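Side-chain contacts in carbonic anhydrase (Sordaria macrospora, PDB 4O1K), which catalyses the reversible hydration of carbon dioxide to bicarbonate as a zinc-dependent, tetrameric beta-carbonic anhydrase: residues A[26-29]-A[30-34]; A[60-63]-A[64-67]; A[140-143]-A[144-147]; A[164-167]-A[168-172]; A[94-97]-A[98-102]. All coordinates share one frame; numbering follows the deposited sequence.

Interaction 1 of 5, residues A[26-29]-A[30-34]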
loop_
_atom_site.group_PDB
_atom_site.type_symbol
_atom_site.label_atom_id
_atom_site.label_comp_id
_atom_site.label_asym_id
_atom_site.label_seq_id
_atom_site.Cartn_x
_atom_site.Cartn_y
_atom_site.Cartn_z
ATOM N N LYS A 26 23.012 22.693 18.160
ATOM C CA LYS A 26 24.401 23.149 18.242
ATOM C C LYS A 26 25.050 22.755 19.572
ATOM O O LYS A 26 26.215 22.341 19.609
ATOM C CB LYS A 26 24.494 24.664 18.043
ATOM C CG LYS A 26 24.102 25.124 16.644
ATOM C CD LYS A 26 24.067 26.645 16.541
ATOM C CE LYS A 26 23.466 27.087 15.219
ATOM N NZ LYS A 26 24.280 26.648 14.052
ATOM N N SER A 27 24.284 22.892 20.653
ATOM C CA SER A 27 24.723 22.486 21.983
ATOM C C SER A 27 25.055 21.003 22.028
ATOM O O SER A 27 26.071 20.610 22.599
ATOM C CB SER A 27 23.651 22.800 23.023
ATOM O OG SER A 27 23.807 24.111 23.523
ATOM N N TRP A 28 24.199 20.183 21.421
ATOM C CA TRP A 28 24.428 18.743 21.386
ATOM C C TRP A 28 25.663 18.387 20.562
ATOM O O TRP A 28 26.455 17.540 20.970
ATOM C CB TRP A 28 23.196 18.001 20.858
ATOM C CG TRP A 28 23.487 16.604 20.378
ATOM C CD1 TRP A 28 23.502 15.456 21.125
ATOM C CD2 TRP A 28 23.791 16.210 19.032
ATOM N NE1 TRP A 28 23.796 14.375 20.321
ATOM C CE2 TRP A 28 23.982 14.814 19.033
ATOM C CE3 TRP A 28 23.923 16.905 17.828
ATOM C CZ2 TRP A 28 24.302 14.104 17.870
ATOM C CZ3 TRP A 28 24.235 16.199 16.676
ATOM C CH2 TRP A 28 24.423 14.818 16.705
ATOM N N ALA A 29 25.816 19.029 19.403
ATOM C CA ALA A 29 27.009 18.850 18.568
ATOM C C ALA A 29 28.312 19.215 19.303
ATOM O O ALA A 29 29.326 18.518 19.180
ATOM C CB ALA A 29 26.884 19.660 17.290
ATOM N N THR A 30 28.276 20.314 20.052
ATOM C CA THR A 30 29.466 20.828 20.724
ATOM C C THR A 30 29.931 19.891 21.841
ATOM O O THR A 30 31.124 19.585 21.960
ATOM C CB THR A 30 29.219 22.229 21.312
ATOM O OG1 THR A 30 28.589 23.065 20.336
ATOM C CG2 THR A 30 30.531 22.866 21.724
ATOM N N GLU A 31 28.984 19.446 22.660
ATOM C CA GLU A 31 29.282 18.548 23.768
ATOM C C GLU A 31 29.715 17.168 23.267
ATOM O O GLU A 31 30.526 16.497 23.908
ATOM C CB GLU A 31 28.072 18.423 24.708
ATOM C CG GLU A 31 26.848 17.757 24.067
ATOM C CD GLU A 31 25.685 17.546 25.035
ATOM O OE1 GLU A 31 25.675 18.182 26.114
ATOM O OE2 GLU A 31 24.779 16.743 24.706
ATOM N N GLN A 32 29.182 16.747 22.122
ATOM C CA GLN A 32 29.538 15.449 21.564
ATOM C C GLN A 32 30.990 15.458 21.070
ATOM O O GLN A 32 31.685 14.440 21.146
ATOM C CB GLN A 32 28.567 15.057 20.444
ATOM C CG GLN A 32 28.128 13.604 20.490
ATOM C CD GLN A 32 27.348 13.245 21.738
ATOM O OE1 GLN A 32 26.764 14.108 22.392
ATOM N NE2 GLN A 32 27.333 11.962 22.072
ATOM N N VAL A 33 31.435 16.613 20.567
ATOM C CA VAL A 33 32.845 16.843 20.230
ATOM C C VAL A 33 33.656 16.941 21.519
ATOM O O VAL A 33 34.765 16.414 21.614
ATOM C CB VAL A 33 33.039 18.118 19.381
ATOM C CG1 VAL A 33 34.505 18.535 19.347
ATOM C CG2 VAL A 33 32.514 17.901 17.966
ATOM N N ALA A 34 33.085 17.609 22.516
ATOM C CA ALA A 34 33.676 17.648 23.844
ATOM C C ALA A 34 33.823 16.235 24.415
ATOM O O ALA A 34 34.874 15.891 24.951
ATOM C CB ALA A 34 32.846 18.517 24.768
#

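Interaction 2 of 5, residues A[60-63]-A[64-67]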
loop_
_atom_site.group_PDB
_atom_site.type_symbol
_atom_site.label_atom_id
_atom_site.label_comp_id
_atom_site.label_asym_id
_atom_site.label_seq_id
_atom_site.Cartn_x
_atom_site.Cartn_y
_atom_site.Cartn_z
ATOM N N ARG A 60 8.839 5.916 23.361
ATOM C CA ARG A 60 9.345 7.244 23.742
ATOM C C ARG A 60 10.866 7.386 23.761
ATOM O O ARG A 60 11.392 8.500 23.725
ATOM C CB ARG A 60 8.784 7.661 25.104
ATOM C CG ARG A 60 7.577 6.866 25.534
ATOM C CD ARG A 60 6.473 7.759 26.079
ATOM N NE ARG A 60 5.753 7.104 27.166
ATOM C CZ ARG A 60 4.827 6.161 27.002
ATOM N NH1 ARG A 60 4.236 5.629 28.065
ATOM N NH2 ARG A 60 4.492 5.734 25.786
ATOM N N ILE A 61 11.566 6.263 23.842
ATOM C CA ILE A 61 13.020 6.273 23.891
ATOM C C ILE A 61 13.495 5.594 22.611
ATOM O O ILE A 61 12.966 4.550 22.249
ATOM C CB ILE A 61 13.538 5.483 25.133
ATOM C CG1 ILE A 61 13.117 6.163 26.440
ATOM C CG2 ILE A 61 15.041 5.349 25.110
ATOM C CD1 ILE A 61 13.778 7.505 26.665
ATOM N N PRO A 62 14.486 6.184 21.927
ATOM C CA PRO A 62 15.089 5.613 20.713
ATOM C C PRO A 62 15.785 4.282 21.003
ATOM O O PRO A 62 16.344 4.113 22.087
ATOM C CB PRO A 62 16.139 6.662 20.314
ATOM C CG PRO A 62 15.726 7.905 20.993
ATOM C CD PRO A 62 15.060 7.495 22.264
ATOM N N ALA A 63 15.749 3.365 20.037
ATOM C CA ALA A 63 16.386 2.053 20.155
ATOM C C ALA A 63 17.838 2.136 20.591
ATOM O O ALA A 63 18.330 1.295 21.361
ATOM C CB ALA A 63 16.308 1.339 18.822
ATOM N N GLU A 64 18.514 3.148 20.057
ATOM C CA GLU A 64 19.938 3.355 20.259
ATOM C C GLU A 64 20.223 3.621 21.730
ATOM O O GLU A 64 21.251 3.201 22.271
ATOM C CB GLU A 64 20.410 4.523 19.380
ATOM C CG GLU A 64 20.523 4.192 17.866
ATOM C CD GLU A 64 19.327 4.643 17.027
ATOM O OE1 GLU A 64 19.528 4.981 15.831
ATOM O OE2 GLU A 64 18.185 4.650 17.546
ATOM N N GLN A 65 19.288 4.305 22.380
ATOM C CA GLN A 65 19.364 4.539 23.819
ATOM C C GLN A 65 19.096 3.266 24.623
ATOM O O GLN A 65 19.920 2.858 25.443
ATOM C CB GLN A 65 18.359 5.619 24.221
ATOM C CG GLN A 65 18.842 7.017 23.971
ATOM C CD GLN A 65 20.161 7.249 24.645
ATOM O OE1 GLN A 65 20.230 7.366 25.874
ATOM N NE2 GLN A 65 21.231 7.289 23.852
ATOM N N ILE A 66 17.930 2.662 24.387
ATOM C CA ILE A 66 17.490 1.442 25.070
ATOM C C ILE A 66 18.531 0.331 25.037
ATOM O O ILE A 66 18.651 -0.451 25.992
ATOM C CB ILE A 66 16.221 0.836 24.404
ATOM C CG1 ILE A 66 15.109 1.862 24.202
ATOM C CG2 ILE A 66 15.698 -0.348 25.204
ATOM C CD1 ILE A 66 13.893 1.295 23.431
ATOM N N THR A 67 19.264 0.239 23.929
ATOM C CA THR A 67 20.098 -0.937 23.686
ATOM C C THR A 67 21.582 -0.701 23.870
ATOM O O THR A 67 22.343 -1.665 23.981
ATOM C CB THR A 67 19.912 -1.443 22.262
ATOM O OG1 THR A 67 20.219 -0.376 21.346
ATOM C CG2 THR A 67 18.490 -1.891 22.071
#

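Interaction 3 of 5, residues A[140-143]-A[144-147]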
loop_
_atom_site.group_PDB
_atom_site.type_symbol
_atom_site.label_atom_id
_atom_site.label_comp_id
_atom_site.label_asym_id
_atom_site.label_seq_id
_atom_site.Cartn_x
_atom_site.Cartn_y
_atom_site.Cartn_z
ATOM N N VAL A 140 -4.566 -9.806 15.019
ATOM C CA VAL A 140 -3.753 -10.522 16.011
ATOM C C VAL A 140 -4.612 -11.023 17.175
ATOM O O VAL A 140 -4.539 -12.214 17.560
ATOM C CB VAL A 140 -2.592 -9.661 16.531
ATOM C CG1 VAL A 140 -1.916 -10.357 17.703
ATOM C CG2 VAL A 140 -1.586 -9.398 15.409
ATOM N N TYR A 141 -5.459 -10.147 17.721
ATOM C CA TYR A 141 -6.379 -10.557 18.805
ATOM C C TYR A 141 -7.174 -11.796 18.419
ATOM O O TYR A 141 -7.242 -12.765 19.182
ATOM C CB TYR A 141 -7.363 -9.436 19.177
ATOM C CG TYR A 141 -8.096 -9.675 20.494
ATOM C CD1 TYR A 141 -7.750 -8.970 21.647
ATOM C CD2 TYR A 141 -9.105 -10.627 20.597
ATOM C CE1 TYR A 141 -8.406 -9.196 22.863
ATOM C CE2 TYR A 141 -9.756 -10.865 21.811
ATOM C CZ TYR A 141 -9.402 -10.141 22.936
ATOM O OH TYR A 141 -10.057 -10.379 24.141
ATOM N N ARG A 142 -7.801 -11.756 17.245
ATOM C CA ARG A 142 -8.645 -12.861 16.820
ATOM C C ARG A 142 -7.846 -14.159 16.674
ATOM O O ARG A 142 -8.370 -15.230 16.933
ATOM C CB ARG A 142 -9.390 -12.493 15.526
ATOM C CG ARG A 142 -10.373 -11.337 15.717
ATOM C CD ARG A 142 -11.085 -10.930 14.414
ATOM N NE ARG A 142 -11.968 -9.793 14.651
ATOM C CZ ARG A 142 -11.787 -8.580 14.148
ATOM N NH1 ARG A 142 -10.767 -8.324 13.322
ATOM N NH2 ARG A 142 -12.649 -7.616 14.450
ATOM N N LEU A 143 -6.561 -14.058 16.329
ATOM C CA LEU A 143 -5.714 -15.236 16.169
ATOM C C LEU A 143 -5.442 -15.931 17.501
ATOM O O LEU A 143 -5.008 -17.086 17.533
ATOM C CB LEU A 143 -4.377 -14.853 15.528
ATOM C CG LEU A 143 -4.357 -14.819 13.998
ATOM C CD1 LEU A 143 -3.114 -14.160 13.478
ATOM C CD2 LEU A 143 -4.458 -16.222 13.448
ATOM N N HIS A 144 -5.676 -15.217 18.596
ATOM C CA HIS A 144 -5.383 -15.732 19.920
ATOM C C HIS A 144 -6.564 -15.444 20.826
ATOM O O HIS A 144 -6.415 -15.230 22.028
ATOM C CB HIS A 144 -4.124 -15.054 20.453
ATOM C CG HIS A 144 -2.916 -15.302 19.610
ATOM N ND1 HIS A 144 -2.126 -16.422 19.756
ATOM C CD2 HIS A 144 -2.373 -14.581 18.599
ATOM C CE1 HIS A 144 -1.143 -16.380 18.873
ATOM N NE2 HIS A 144 -1.264 -15.268 18.167
ATOM N N GLU A 145 -7.755 -15.472 20.235
ATOM C CA GLU A 145 -8.944 -14.979 20.904
ATOM C C GLU A 145 -9.238 -15.731 22.199
ATOM O O GLU A 145 -9.602 -15.123 23.218
ATOM C CB GLU A 145 -10.125 -15.147 19.970
ATOM C CG GLU A 145 -11.271 -14.271 20.319
ATOM C CD GLU A 145 -12.391 -14.419 19.334
ATOM O OE1 GLU A 145 -12.100 -14.608 18.132
ATOM O OE2 GLU A 145 -13.552 -14.350 19.769
ATOM N N LYS A 146 -9.080 -17.053 22.138
ATOM C CA LYS A 146 -9.335 -17.931 23.275
ATOM C C LYS A 146 -8.432 -17.588 24.451
ATOM O O LYS A 146 -8.905 -17.474 25.582
ATOM C CB LYS A 146 -9.081 -19.378 22.879
ATOM C CG LYS A 146 -10.242 -20.089 22.239
ATOM C CD LYS A 146 -9.832 -21.543 22.041
ATOM C CE LYS A 146 -11.020 -22.462 21.866
ATOM N NZ LYS A 146 -10.613 -23.880 22.160
ATOM N N GLU A 147 -7.137 -17.439 24.180
ATOM C CA GLU A 147 -6.164 -17.144 25.237
ATOM C C GLU A 147 -6.425 -15.759 25.816
ATOM O O GLU A 147 -6.414 -15.574 27.035
ATOM C CB GLU A 147 -4.724 -17.223 24.706
ATOM C CG GLU A 147 -3.692 -16.636 25.666
ATOM C CD GLU A 147 -2.266 -16.666 25.115
ATOM O OE1 GLU A 147 -2.061 -17.123 23.967
ATOM O OE2 GLU A 147 -1.352 -16.219 25.833
#

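Interaction 4 of 5, residues A[164-167]-A[168-172]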
loop_
_atom_site.group_PDB
_atom_site.type_symbol
_atom_site.label_atom_id
_atom_site.label_comp_id
_atom_site.label_asym_id
_atom_site.label_seq_id
_atom_site.Cartn_x
_atom_site.Cartn_y
_atom_site.Cartn_z
ATOM N N LEU A 164 1.859 -10.774 22.042
ATOM C CA LEU A 164 1.440 -11.568 20.887
ATOM C C LEU A 164 1.587 -10.826 19.574
ATOM O O LEU A 164 1.834 -11.438 18.533
ATOM C CB LEU A 164 0.000 -12.033 21.064
ATOM C CG LEU A 164 -0.069 -13.075 22.197
ATOM C CD1 LEU A 164 -1.504 -13.293 22.598
ATOM C CD2 LEU A 164 0.534 -14.367 21.711
ATOM N N ASN A 165 1.370 -9.515 19.589
ATOM C CA ASN A 165 1.571 -8.716 18.384
ATOM C C ASN A 165 3.029 -8.782 18.002
ATOM O O ASN A 165 3.351 -9.008 16.852
ATOM C CB ASN A 165 1.191 -7.251 18.605
ATOM C CG ASN A 165 1.247 -6.428 17.318
ATOM O OD1 ASN A 165 0.748 -6.853 16.252
ATOM N ND2 ASN A 165 1.858 -5.243 17.407
ATOM N N VAL A 166 3.927 -8.564 18.959
ATOM C CA VAL A 166 5.350 -8.725 18.611
ATOM C C VAL A 166 5.614 -10.104 17.973
ATOM O O VAL A 166 6.240 -10.189 16.909
ATOM C CB VAL A 166 6.244 -8.560 19.812
ATOM C CG1 VAL A 166 7.709 -8.946 19.429
ATOM C CG2 VAL A 166 6.224 -7.094 20.242
ATOM N N TYR A 167 5.126 -11.170 18.613
ATOM C CA TYR A 167 5.317 -12.540 18.069
ATOM C C TYR A 167 4.781 -12.683 16.621
ATOM O O TYR A 167 5.478 -13.197 15.735
ATOM C CB TYR A 167 4.664 -13.563 19.021
ATOM C CG TYR A 167 4.476 -14.949 18.443
ATOM C CD1 TYR A 167 5.499 -15.892 18.476
ATOM C CD2 TYR A 167 3.270 -15.313 17.885
ATOM C CE1 TYR A 167 5.303 -17.170 17.950
ATOM C CE2 TYR A 167 3.065 -16.561 17.361
ATOM C CZ TYR A 167 4.081 -17.485 17.398
ATOM O OH TYR A 167 3.843 -18.732 16.865
ATOM N N GLU A 168 3.553 -12.223 16.382
ATOM C CA GLU A 168 2.944 -12.307 15.046
ATOM C C GLU A 168 3.692 -11.483 14.005
ATOM O O GLU A 168 3.825 -11.932 12.850
ATOM C CB GLU A 168 1.458 -11.927 15.056
ATOM C CG GLU A 168 0.543 -12.937 15.749
ATOM C CD GLU A 168 0.590 -14.343 15.115
ATOM O OE1 GLU A 168 0.995 -14.488 13.939
ATOM O OE2 GLU A 168 0.201 -15.309 15.797
ATOM N N GLN A 169 4.187 -10.296 14.385
ATOM C CA GLN A 169 4.952 -9.489 13.423
ATOM C C GLN A 169 6.301 -10.137 13.130
ATOM O O GLN A 169 6.818 -10.067 11.997
ATOM C CB GLN A 169 5.112 -8.017 13.857
ATOM C CG GLN A 169 3.783 -7.281 14.185
ATOM C CD GLN A 169 2.675 -7.526 13.174
ATOM O OE1 GLN A 169 2.890 -7.400 11.968
ATOM N NE2 GLN A 169 1.475 -7.877 13.663
ATOM N N CYS A 170 6.874 -10.799 14.135
ATOM C CA CYS A 170 8.053 -11.633 13.864
ATOM C C CYS A 170 7.748 -12.762 12.846
ATOM O O CYS A 170 8.538 -13.011 11.918
ATOM C CB CYS A 170 8.550 -12.263 15.147
ATOM S SG CYS A 170 9.375 -11.068 16.214
ATOM N N ARG A 171 6.643 -13.473 13.061
ATOM C CA ARG A 171 6.216 -14.472 12.081
ATOM C C ARG A 171 6.131 -13.840 10.692
ATOM O O ARG A 171 6.592 -14.435 9.718
ATOM C CB ARG A 171 4.864 -15.098 12.464
ATOM C CG ARG A 171 4.914 -16.012 13.699
ATOM C CD ARG A 171 3.587 -16.784 13.849
ATOM N NE ARG A 171 3.326 -17.651 12.697
ATOM C CZ ARG A 171 2.392 -17.421 11.772
ATOM N NH1 ARG A 171 1.601 -16.355 11.864
ATOM N NH2 ARG A 171 2.231 -18.265 10.758
ATOM N N ASN A 172 5.526 -12.652 10.577
ATOM C CA ASN A 172 5.441 -11.989 9.258
ATOM C C ASN A 172 6.785 -11.631 8.649
ATOM O O ASN A 172 6.917 -11.616 7.418
ATOM C CB ASN A 172 4.573 -10.731 9.322
ATOM C CG ASN A 172 3.134 -11.037 9.725
ATOM O OD1 ASN A 172 2.693 -12.180 9.671
ATOM N ND2 ASN A 172 2.415 -10.010 10.154
#

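Interaction 5 of 5, residues A[94-97]-A[98-102]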
loop_
_atom_site.group_PDB
_atom_site.type_symbol
_atom_site.label_atom_id
_atom_site.label_comp_id
_atom_site.label_asym_id
_atom_site.label_seq_id
_atom_site.Cartn_x
_atom_site.Cartn_y
_atom_site.Cartn_z
ATOM N N VAL A 94 11.796 -2.029 3.209
ATOM C CA VAL A 94 12.911 -1.930 4.148
ATOM C C VAL A 94 13.509 -3.286 4.651
ATOM O O VAL A 94 14.731 -3.394 4.859
ATOM C CB VAL A 94 12.643 -0.945 5.256
ATOM C CG1 VAL A 94 11.745 -1.515 6.284
ATOM C CG2 VAL A 94 13.920 -0.619 5.891
ATOM N N ILE A 95 12.678 -4.314 4.810
ATOM C CA ILE A 95 13.178 -5.648 5.171
ATOM C C ILE A 95 14.035 -6.177 4.027
ATOM O O ILE A 95 15.175 -6.677 4.222
ATOM C CB ILE A 95 11.998 -6.603 5.446
ATOM C CG1 ILE A 95 11.259 -6.129 6.694
ATOM C CG2 ILE A 95 12.481 -8.060 5.622
ATOM C CD1 ILE A 95 9.998 -6.935 7.034
ATOM N N GLU A 96 13.497 -6.075 2.822
ATOM C CA GLU A 96 14.234 -6.523 1.644
ATOM C C GLU A 96 15.609 -5.854 1.557
ATOM O O GLU A 96 16.635 -6.522 1.344
ATOM C CB GLU A 96 13.418 -6.186 0.394
ATOM C CG GLU A 96 14.188 -6.305 -0.911
ATOM C CD GLU A 96 13.989 -7.654 -1.551
ATOM O OE1 GLU A 96 13.978 -8.641 -0.794
ATOM O OE2 GLU A 96 13.826 -7.717 -2.791
ATOM N N TYR A 97 15.624 -4.536 1.741
ATOM C CA TYR A 97 16.843 -3.734 1.625
ATOM C C TYR A 97 17.855 -4.018 2.724
ATOM O O TYR A 97 19.070 -4.070 2.475
ATOM C CB TYR A 97 16.476 -2.250 1.645
ATOM C CG TYR A 97 17.634 -1.285 1.453
ATOM C CD1 TYR A 97 18.322 -1.203 0.243
ATOM C CD2 TYR A 97 18.002 -0.423 2.467
ATOM C CE1 TYR A 97 19.369 -0.288 0.076
ATOM C CE2 TYR A 97 19.028 0.481 2.316
ATOM C CZ TYR A 97 19.705 0.552 1.130
ATOM O OH TYR A 97 20.725 1.470 1.038
ATOM N N ALA A 98 17.356 -4.204 3.939
ATOM C CA ALA A 98 18.212 -4.496 5.091
ATOM C C ALA A 98 18.841 -5.872 4.976
ATOM O O ALA A 98 20.023 -6.060 5.295
ATOM C CB ALA A 98 17.418 -4.379 6.394
ATOM N N VAL A 99 18.059 -6.848 4.526
ATOM C CA VAL A 99 18.564 -8.221 4.467
ATOM C C VAL A 99 19.482 -8.412 3.276
ATOM O O VAL A 99 20.584 -8.957 3.389
ATOM C CB VAL A 99 17.427 -9.201 4.338
ATOM C CG1 VAL A 99 17.962 -10.570 4.013
ATOM C CG2 VAL A 99 16.602 -9.218 5.637
ATOM N N LYS A 100 19.020 -7.970 2.118
ATOM C CA LYS A 100 19.730 -8.285 0.884
ATOM C C LYS A 100 20.893 -7.352 0.566
ATOM O O LYS A 100 21.934 -7.794 0.077
ATOM C CB LYS A 100 18.748 -8.360 -0.289
ATOM C CG LYS A 100 18.324 -9.795 -0.589
ATOM C CD LYS A 100 17.037 -9.874 -1.397
ATOM C CE LYS A 100 16.871 -11.265 -2.005
ATOM N NZ LYS A 100 16.245 -11.205 -3.364
ATOM N N HIS A 101 20.731 -6.068 0.852
ATOM C CA HIS A 101 21.728 -5.087 0.456
ATOM C C HIS A 101 22.581 -4.576 1.621
ATOM O O HIS A 101 23.765 -4.285 1.441
ATOM C CB HIS A 101 21.050 -3.949 -0.309
ATOM C CG HIS A 101 20.302 -4.418 -1.522
ATOM N ND1 HIS A 101 20.937 -4.903 -2.647
ATOM C CD2 HIS A 101 18.972 -4.493 -1.779
ATOM C CE1 HIS A 101 20.029 -5.253 -3.544
ATOM N NE2 HIS A 101 18.830 -5.013 -3.042
ATOM N N LEU A 102 22.007 -4.488 2.821
ATOM C CA LEU A 102 22.813 -4.117 3.991
ATOM C C LEU A 102 23.411 -5.330 4.716
ATOM O O LEU A 102 24.364 -5.179 5.486
ATOM C CB LEU A 102 22.015 -3.235 4.969
ATOM C CG LEU A 102 21.669 -1.827 4.462
ATOM C CD1 LEU A 102 20.762 -1.073 5.436
ATOM C CD2 LEU A 102 22.929 -1.035 4.212
HETATM O O HOH W 1 16.644 -6.001 -3.509
#

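Interaction 1 of 5, residues A[26-29]-A[30-34]
Residues Lys26 to Val33 form regular turns of alpha-helix, in which the amides of Thr30, Glu31, Gln32 and Val33 bond in order to the carbonyls of Lys26, Ser27, Trp28 and Ala29. They belong to helix 16-35, the N-terminal helix, which reaches away from the body of its own chain and lies against a second subunit. Thr30 adds the familiar hydroxyl-to-carbonyl bond of a helical threonine: OG1 sits beside its own backbone N (chi1 -47°) and donates to Lys26 O at 2.6 Å. Lys26 O also accepts Thr30 N at 2.9 Å, and the two donors arrive from opposite faces of the carbonyl plane. Glu31 has its CG wedged between backbone N and carbonyl carbon (chi1 65°), which lays that methylene over two carbonyl oxygens, 3.1 Å from Trp28 O and 3.3 Å from Ser27 O. From there the chain runs straight on, and OE2 stops 4.0 Å from Trp28 CD1. The indole crosses the Gln32 side chain aslant, with ring and amide planes only 23° apart. Its N-H is taken, weakly, by Gln65 of the second subunit, while Gly201 and Asp200 of that subunit pack on Trp28 and Ala29. Within the helix, Gln32 OE1 lies 3.6 Å from Trp28 NE1.

Interaction 2 of 5, residues A[60-63]-A[64-67]
Ile61 and Pro62 arrive in extended conformation and the chain then winds straight into the short helix 63-67, with Pro62 at the N-cap position. The first turn is closed by Ile66 N, which gives an almost straight bond (169°) to Pro62 O, 3.1 Å away and in the carbonyl plane; a weaker, bent bond from Gln65 N reaches the same oxygen. One residue on, Ala63 O is gripped twice by Thr67, from opposite faces of its plane: by the amide N at 2.9 Å and by OG1 at a short 2.5 Å. The hydroxyl gets there because OG1 stands between backbone N and carbonyl carbon (chi1 57°), which folds it back under the turn. Apolar contact falls to Ile61, whose CG2 branch points at the new helix and meets both Gln65 CB, 3.4 Å away, and Ile66 CG1, at 3.6 Å. The Pro62 ring lies alongside Gln65, both pointing the same way, with Pro62 CD 4.2 Å from Gln65 CG. Just upstream, Asp58 is a zinc ligand, as in the closed form of beta-carbonic anhydrases, and Arg60 makes a cation-pi contact with Phe198. The buried helix packs on strand 51-56, where Trp53 meets Ala63 and Thr67, and on strand 202-205, where Leu203 meets Ile66 and Thr67; a second subunit brings its own Pro62, Glu64 and Pro71 against the turn, and its Asn25 bonds to Ile66 O.

Interaction 3 of 5, residues A[140-143]-A[144-147]
Tyr141 and Glu145 both carry CG anti to the backbone N (chi1 -166° and -160°), and these torsions bring the phenol edge and the glutamate methylene together: Tyr141 CE2 lies 4.0 Å from Glu145 CG, close to the ring plane. The two side chains cross at about a right angle. His144 instead has CG beside its backbone N (chi1 -61°), which swings the imidazole back over the turn just finished. Its CD2 edge approaches Val140 O at 3.4 Å, near the ring plane, while Leu143 O lies over one face, 3.4 Å from His144 CG. The backbone tightens here: His144 N bonds to Tyr141 O at 3.0 Å, from well above the carbonyl plane, and Glu145 N makes only a weak bond to Arg142 O. Polar ends find partners further off, Tyr141 OH on Asp149, His144 NE2 on Glu168 and Arg142 NH2 on Ile217 O of a third subunit, where Leu143 also meets its own copy. Together this is a helix-to-helix junction: the chain passes from helix 130-143 into helix 145-150, with His144 at the N-cap position of the second.

Interaction 4 of 5, residues A[164-167]-A[168-172]
The long helix 154-174, packed against strand 106-112 of the central sheet, passes here with Asn165 and Gln169 on one side and Tyr167 and Arg171 on another. Four regular backbone bonds of 2.9 Å tie the two halves, from Glu168 N to Leu164 O through Arg171 N to Tyr167 O. A side-chain bond runs beside them: Gln169 NE2 donates to Asn165 OD1 at 2.9 Å, bent to 140° and coming from above the carbonyl plane, with the amide planes 49° apart. The Gln169 chain bends at chi2 to make it, and its OE1 takes the amide of Val84. Asn165 ND2 bonds weakly to Ala81 O. Around the helix, Arg171 lays its aliphatic part on the Tyr167 ring. CG sits over one face in a CH-pi contact, 4.3 Å from the ring centroid and displaced toward the rim, and CD follows at 3.6 Å from Tyr167 CE2. A bend at chi3 (61°) then turns the guanidinium to Glu168, whose OE1 receives NH1 through its syn lone pair at 2.9 Å, close to the guanidinium plane, while OE2 is taken up by His144 NE2. With both carboxylate oxygens engaged and a cation at one of them, Glu168 is probably kept ionised, with Arg171 of the same helix likely offsetting its charge.

Interaction 5 of 5, residues A[94-97]-A[98-102]
Tyr97 lies in the last turns of helix 89-100, where its side chain makes contact with His101 and Leu102. CB starts 3.1 Å from Ala98 N, the next amide of the helix, and CG stands anti to the backbone N (chi1 -177°), which sends the ring toward the residues that follow. CD1 meets both CB and CD2 of His101, each at 3.9 Å, and CE1 also touches His101 CB. Across the ring, CE2 comes to 3.9 Å from Leu102 CD1, with CD2 a little further from the same methyl, leaving the ring in contact with two consecutive residues. The two aromatic rings meet rim to rim, neither lying over the face of the other, with planes 42° apart. Met130 of a second subunit packs on Tyr97, and Leu127 of that subunit on His101. The preceding residue, Glu96, bends at chi2 and sets OE1 3.4 Å from Lys100 CD; the charged ends stay beyond salt-bridge range. Ile95 and Ala98 face Leu52 of strand 51-56, which places this helix against the central sheet. Tyr97 O takes two amides: His101 N at 3.1 Å from above its plane and Leu102 N at 3.0 Å nearly along the C=O direction.

Overall arrangement
Interactions 2 and 4 are buried, whereas interactions 1, 3 and 5 are partly exposed. Interactions 4 and 5 lie on helices packed against the central sheet, their nearest atoms about 6 Å apart, and interaction 2 opens a short helix beside strand 51-56. Only interactions 3 and 4 touch, joining helices 130-143 and 154-174. Interaction 1 sits on the outlying N-terminal helix; with interactions 2 and 5 it meets the second subunit, while interactions 3 and 4 reach the third. Chemistry follows place: threonine hydroxyls double up on carbonyls in interactions 1 and 2, charge and amide pairs mark interaction 4, and aromatic rings against neighbouring side chains mark interactions 3 and 5.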